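Local coordinates for uncharacterized protein (Xanthomonas campestris pv. campestris, PDB 3HIU) that is of unknown function but adopts a ferritin-like four-helix bundle whose core, lined with carboxylates, holds a sodium ion in the crystal, at residues 43-48 / 102-107; 50-55 / 134-139. One frame throughout, in Å; residues are numbered along the deposited sequence. Where two conformers were deposited one is given.

Contact 1 of 2, residues 43-48 / 102-107. With EDO (1,2-ethanediol), chain N.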
# COMPACT_ATOMS: atom_id res chain seq x y z
N GLU B 43 4.49 -0.57 18.26
CA GLU B 43 5.58 -1.14 19.08
C GLU B 43 5.57 -2.67 19.04
O GLU B 43 6.60 -3.31 18.83
CB GLU B 43 5.50 -0.63 20.53
CG GLU B 43 6.16 0.74 20.76
CD GLU B 43 5.69 1.46 22.04
OE1 GLU B 43 5.08 0.84 22.95
OE2 GLU B 43 5.95 2.68 22.14
N GLN B 44 4.38 -3.24 19.23
CA GLN B 44 4.18 -4.68 19.17
C GLN B 44 4.52 -5.24 17.79
O GLN B 44 4.97 -6.38 17.68
CB GLN B 44 2.72 -5.01 19.50
CG GLN B 44 2.34 -6.46 19.29
CD GLN B 44 0.86 -6.69 19.53
OE1 GLN B 44 0.14 -5.79 19.96
NE2 GLN B 44 0.39 -7.91 19.24
N HIS B 45 4.30 -4.45 16.75
CA HIS B 45 4.59 -4.91 15.40
C HIS B 45 6.06 -4.73 15.01
O HIS B 45 6.56 -5.42 14.12
CB HIS B 45 3.67 -4.27 14.35
CG HIS B 45 3.58 -5.05 13.07
ND1 HIS B 45 3.60 -6.42 13.02
CD2 HIS B 45 3.46 -4.63 11.79
CE1 HIS B 45 3.50 -6.83 11.77
NE2 HIS B 45 3.41 -5.76 11.00
N VAL B 46 6.75 -3.81 15.68
CA VAL B 46 8.20 -3.70 15.49
C VAL B 46 8.89 -4.98 15.94
O VAL B 46 9.88 -5.41 15.35
CB VAL B 46 8.81 -2.47 16.21
CG1 VAL B 46 10.33 -2.59 16.27
CG2 VAL B 46 8.42 -1.20 15.49
N GLU B 47 8.34 -5.61 16.98
CA GLU B 47 8.89 -6.87 17.49
C GLU B 47 8.46 -8.07 16.64
O GLU B 47 9.27 -8.94 16.34
CB GLU B 47 8.48 -7.07 18.95
CG GLU B 47 9.08 -6.04 19.91
CD GLU B 47 10.51 -6.38 20.30
OE1 GLU B 47 11.24 -5.47 20.76
OE2 GLU B 47 10.89 -7.56 20.14
N GLU B 48 7.19 -8.09 16.24
CA GLU B 48 6.69 -9.08 15.30
C GLU B 48 7.50 -9.08 13.99
O GLU B 48 7.84 -10.16 13.49
CB GLU B 48 5.19 -8.84 15.01
CG GLU B 48 4.24 -9.48 16.02
CD GLU B 48 3.01 -8.63 16.36
OE1 GLU B 48 2.45 -8.81 17.47
OE2 GLU B 48 2.60 -7.79 15.53
N ALA B 102 -0.74 1.23 3.59
CA ALA B 102 -0.32 0.90 2.22
C ALA B 102 0.87 -0.06 2.19
O ALA B 102 0.90 -0.97 1.37
CB ALA B 102 0.00 2.16 1.44
N PHE B 103 1.84 0.15 3.08
CA PHE B 103 2.97 -0.76 3.16
C PHE B 103 2.52 -2.14 3.64
O PHE B 103 3.02 -3.15 3.16
CB PHE B 103 4.09 -0.21 4.05
CG PHE B 103 5.44 -0.86 3.82
CD1 PHE B 103 5.89 -1.90 4.64
CD2 PHE B 103 6.28 -0.44 2.78
CE1 PHE B 103 7.14 -2.50 4.42
CE2 PHE B 103 7.53 -1.02 2.56
CZ PHE B 103 7.96 -2.05 3.39
N GLU B 104 1.58 -2.18 4.58
CA GLU B 104 1.05 -3.44 5.09
C GLU B 104 0.30 -4.19 3.99
O GLU B 104 0.07 -5.40 4.08
CB GLU B 104 0.11 -3.22 6.29
CG GLU B 104 0.78 -2.69 7.56
CD GLU B 104 1.79 -3.66 8.16
OE1 GLU B 104 1.96 -4.77 7.63
OE2 GLU B 104 2.42 -3.30 9.18
N HIS B 105 -0.10 -3.45 2.95
CA HIS B 105 -0.68 -4.10 1.78
C HIS B 105 0.36 -4.46 0.72
O HIS B 105 0.22 -5.46 0.02
CB HIS B 105 -1.85 -3.27 1.23
CG HIS B 105 -3.15 -3.57 1.91
ND1 HIS B 105 -3.62 -2.85 2.99
CD2 HIS B 105 -4.07 -4.54 1.68
CE1 HIS B 105 -4.77 -3.35 3.39
NE2 HIS B 105 -5.07 -4.38 2.61
N LEU B 106 1.42 -3.66 0.62
CA LEU B 106 2.58 -4.08 -0.14
C LEU B 106 3.01 -5.43 0.39
O LEU B 106 3.22 -6.37 -0.36
CB LEU B 106 3.72 -3.07 0.02
CG LEU B 106 4.93 -3.28 -0.89
CD1 LEU B 106 4.48 -3.47 -2.33
CD2 LEU B 106 5.91 -2.11 -0.79
N GLU B 107 3.14 -5.53 1.70
CA GLU B 107 3.57 -6.78 2.33
C GLU B 107 2.63 -7.95 2.03
O GLU B 107 3.08 -9.02 1.63
CB GLU B 107 3.76 -6.59 3.84
CG GLU B 107 4.98 -5.75 4.21
CD GLU B 107 5.32 -5.84 5.69
OE1 GLU B 107 6.36 -6.43 6.03
OE2 GLU B 107 4.53 -5.33 6.51
C1 EDO N . 5.06 4.12 24.65
O1 EDO N . 4.75 2.76 25.00
C2 EDO N . 4.85 5.05 25.83
O2 EDO N . 4.32 6.26 25.32

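Contact 2 of 2, residues 50-55 / 134-139. With NA (sodium ion), chain J.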
# COMPACT_ATOMS: atom_id res chain seq x y z
N GLN B 50 10.66 -7.98 13.40
CA GLN B 50 11.97 -8.56 13.67
C GLN B 50 11.92 -10.08 13.58
O GLN B 50 12.84 -10.72 13.06
CB GLN B 50 12.46 -8.09 15.04
CG GLN B 50 12.61 -6.59 15.12
CD GLN B 50 12.66 -6.08 16.54
OE1 GLN B 50 12.58 -6.85 17.50
NE2 GLN B 50 12.78 -4.76 16.69
N GLN B 51 10.83 -10.67 14.08
CA GLN B 51 10.64 -12.11 14.03
C GLN B 51 10.23 -12.63 12.65
O GLN B 51 10.45 -13.80 12.33
CB GLN B 51 9.62 -12.54 15.09
CG GLN B 51 10.11 -12.30 16.49
CD GLN B 51 9.46 -13.23 17.49
OE1 GLN B 51 8.31 -13.64 17.31
NE2 GLN B 51 10.20 -13.57 18.54
N GLN B 52 9.64 -11.77 11.83
CA GLN B 52 9.31 -12.13 10.45
C GLN B 52 10.55 -12.42 9.63
O GLN B 52 10.79 -13.56 9.23
CB GLN B 52 8.48 -11.04 9.79
CG GLN B 52 7.02 -11.20 10.05
CD GLN B 52 6.22 -9.98 9.70
OE1 GLN B 52 6.69 -9.09 8.99
NE2 GLN B 52 4.99 -9.92 10.19
N SER B 53 11.35 -11.38 9.39
CA SER B 53 12.56 -11.51 8.59
C SER B 53 13.49 -12.59 9.15
O SER B 53 14.11 -13.33 8.40
CB SER B 53 13.27 -10.16 8.48
OG SER B 53 13.57 -9.65 9.76
N ALA B 54 13.60 -12.67 10.47
CA ALA B 54 14.38 -13.74 11.07
C ALA B 54 13.81 -15.08 10.64
O ALA B 54 14.52 -16.08 10.55
CB ALA B 54 14.37 -13.63 12.57
N GLY B 55 12.50 -15.10 10.39
CA GLY B 55 11.87 -16.29 9.84
C GLY B 55 12.21 -16.39 8.36
O GLY B 55 12.48 -17.47 7.84
N LEU B 134 1.90 -13.50 6.52
CA LEU B 134 0.80 -12.87 5.79
C LEU B 134 -0.38 -12.50 6.69
O LEU B 134 -0.90 -11.40 6.61
CB LEU B 134 0.33 -13.79 4.65
CG LEU B 134 -1.05 -13.49 4.06
CD1 LEU B 134 -1.12 -12.07 3.49
CD2 LEU B 134 -1.39 -14.52 3.00
N GLN B 135 -0.79 -13.44 7.55
CA GLN B 135 -1.94 -13.25 8.44
C GLN B 135 -1.69 -12.11 9.43
O GLN B 135 -2.62 -11.41 9.82
CB GLN B 135 -2.27 -14.55 9.19
CG GLN B 135 -3.76 -14.97 9.15
CD GLN B 135 -4.64 -14.30 10.21
OE1 GLN B 135 -4.20 -14.03 11.33
NE2 GLN B 135 -5.90 -14.06 9.85
N GLN B 136 -0.43 -11.93 9.81
CA GLN B 136 -0.04 -10.83 10.69
C GLN B 136 -0.13 -9.47 10.00
O GLN B 136 -0.47 -8.46 10.63
CB GLN B 136 1.38 -11.05 11.23
CG GLN B 136 1.62 -12.40 11.89
CD GLN B 136 3.02 -12.51 12.49
OE1 GLN B 136 3.96 -11.87 12.02
NE2 GLN B 136 3.15 -13.33 13.52
N GLU B 137 0.18 -9.44 8.70
CA GLU B 137 0.10 -8.20 7.93
C GLU B 137 -1.36 -7.83 7.77
O GLU B 137 -1.75 -6.67 7.93
CB GLU B 137 0.78 -8.35 6.57
CG GLU B 137 2.21 -8.84 6.64
CD GLU B 137 2.98 -8.21 7.78
OE1 GLU B 137 2.77 -7.01 8.07
OE2 GLU B 137 3.80 -8.90 8.40
N ILE B 138 -2.18 -8.84 7.48
CA ILE B 138 -3.62 -8.64 7.40
C ILE B 138 -4.18 -8.15 8.73
O ILE B 138 -4.92 -7.17 8.78
CB ILE B 138 -4.33 -9.92 6.97
CG1 ILE B 138 -4.14 -10.12 5.46
CG2 ILE B 138 -5.80 -9.84 7.34
CD1 ILE B 138 -4.55 -11.48 4.95
N GLU B 139 -3.83 -8.85 9.80
CA GLU B 139 -4.22 -8.46 11.15
C GLU B 139 -3.86 -7.00 11.42
O GLU B 139 -4.68 -6.21 11.89
CB GLU B 139 -3.52 -9.38 12.16
CG GLU B 139 -4.25 -9.57 13.49
CD GLU B 139 -3.69 -8.72 14.61
OE1 GLU B 139 -3.68 -7.48 14.48
OE2 GLU B 139 -3.27 -9.29 15.64
NA NA J . 5.94 -6.38 9.24

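Contact 1 of 2, residues 43-48 / 102-107
Glu-104 and His-45 approach each other from opposite directions across the middle of the bundle; their CA atoms, the nearest pair between segments 43-48 and 102-107, are 11.0 Å apart. Carboxylate oxygen OE2 of Glu-104 arrives at the edge of the imidazole, near its plane, 3.1 Å from His-45 CD2. The carboxylate is turned 39° against the ring, so the two groups are neither coplanar nor stacked. With CG anti to the backbone N (chi1 -159°), His-45 carries its ring toward helix 94-120, and Glu-104, though bent at chi2 (-64°), still brings its carboxylate to the ring edge.

Behind the ring, a second acidic residue fixes its rotation. His-45 ND1 donates to Glu-48 OE2 at 3.0 Å, one helical turn along; Glu-48 OE2 accepts the bond on its anti lone pair, tilted from the ring plane. Glu-48 OE1 in turn receives Gln-44 NE2 at 2.9 Å through its syn lone pair, and a salt bridge with Arg-41 secures the carboxylate further. At the inner end of the ring, NE2 is hydrogen-bonded to Glu-137, so both ring nitrogens are engaged although the residue is buried. Met-25 and Met-140, from the two remaining helices, touch the His-45 side chain.

Beside Glu-104, Glu-107 OE2 lies 2.9 Å from Glu-104 OE1, two acceptors brought together next to a sodium ion. Histidine and glutamates converging from separate helices on the centre of a four-helix bundle resemble the metal-binding cores of ferritin-like proteins.

Contact 2 of 2, residues 50-55 / 134-139
A Gln-52 chain extended beyond CG carries its amide across from helix 36-62 to meet Gln-136 and Glu-137 of helix 124-159, and a fold at chi2 of Glu-137 (-41°) brings that carboxylate close to the same amide. Gln-136, itself extended beyond CG, slides past Gln-52 in the opposite direction and offers its carbonyl oxygen. The resulting bond from Gln-52 NE2 to Gln-136 OE1 is 2.9 Å long. It is nearly straight, with an N-H...O angle of 171°, and lies in the amide plane of the donor and in the carbonyl plane of the acceptor, although the two amides are twisted against each other.

The carbonyl oxygen of the same amide turns to a sodium ion: Gln-52 OE1 binds it at 2.8 Å, together with Thr-49, almost one turn earlier. Glutamine suits this place because a single planar group presents an oxygen to the cation and an N-H to the neighbouring helix. In this ferritin-like bundle the site lies among acidic side chains pointing inward, as metal ligands do in relatives of the fold.

Glu-137 stands almost perpendicular to the amide of Gln-52, their planes 82° apart. Its OE2 is modelled 2.4 Å from Gln-52 NE2, so short that the detail of this second bond is doubtful. The other oxygen, Glu-137 OE1, lies 3.4 Å from the sodium ion.

Contacts 1 and 2 both start from helix 36-62, and their centres lie 7 Å apart around one polar core; contact 1 reaches helix 94-120, contact 2 helix 124-159. Glu-137 joins them: its OE1 lies 2.9 Å from Glu-107 OE2 and, as modelled, a doubtfully short 2.4 Å from Glu-104 OE1. His-45 and Gln-52, both on helix 36-62, also touch, with His-45 CE1 3.8 Å from Gln-52 NE2. The sodium ion is a common neighbour, about 3 Å from the side chain of His-45 between nearest atoms. Helix 36-62 thus serves both contacts, sending His-45 toward one partner helix and Gln-52 toward the other.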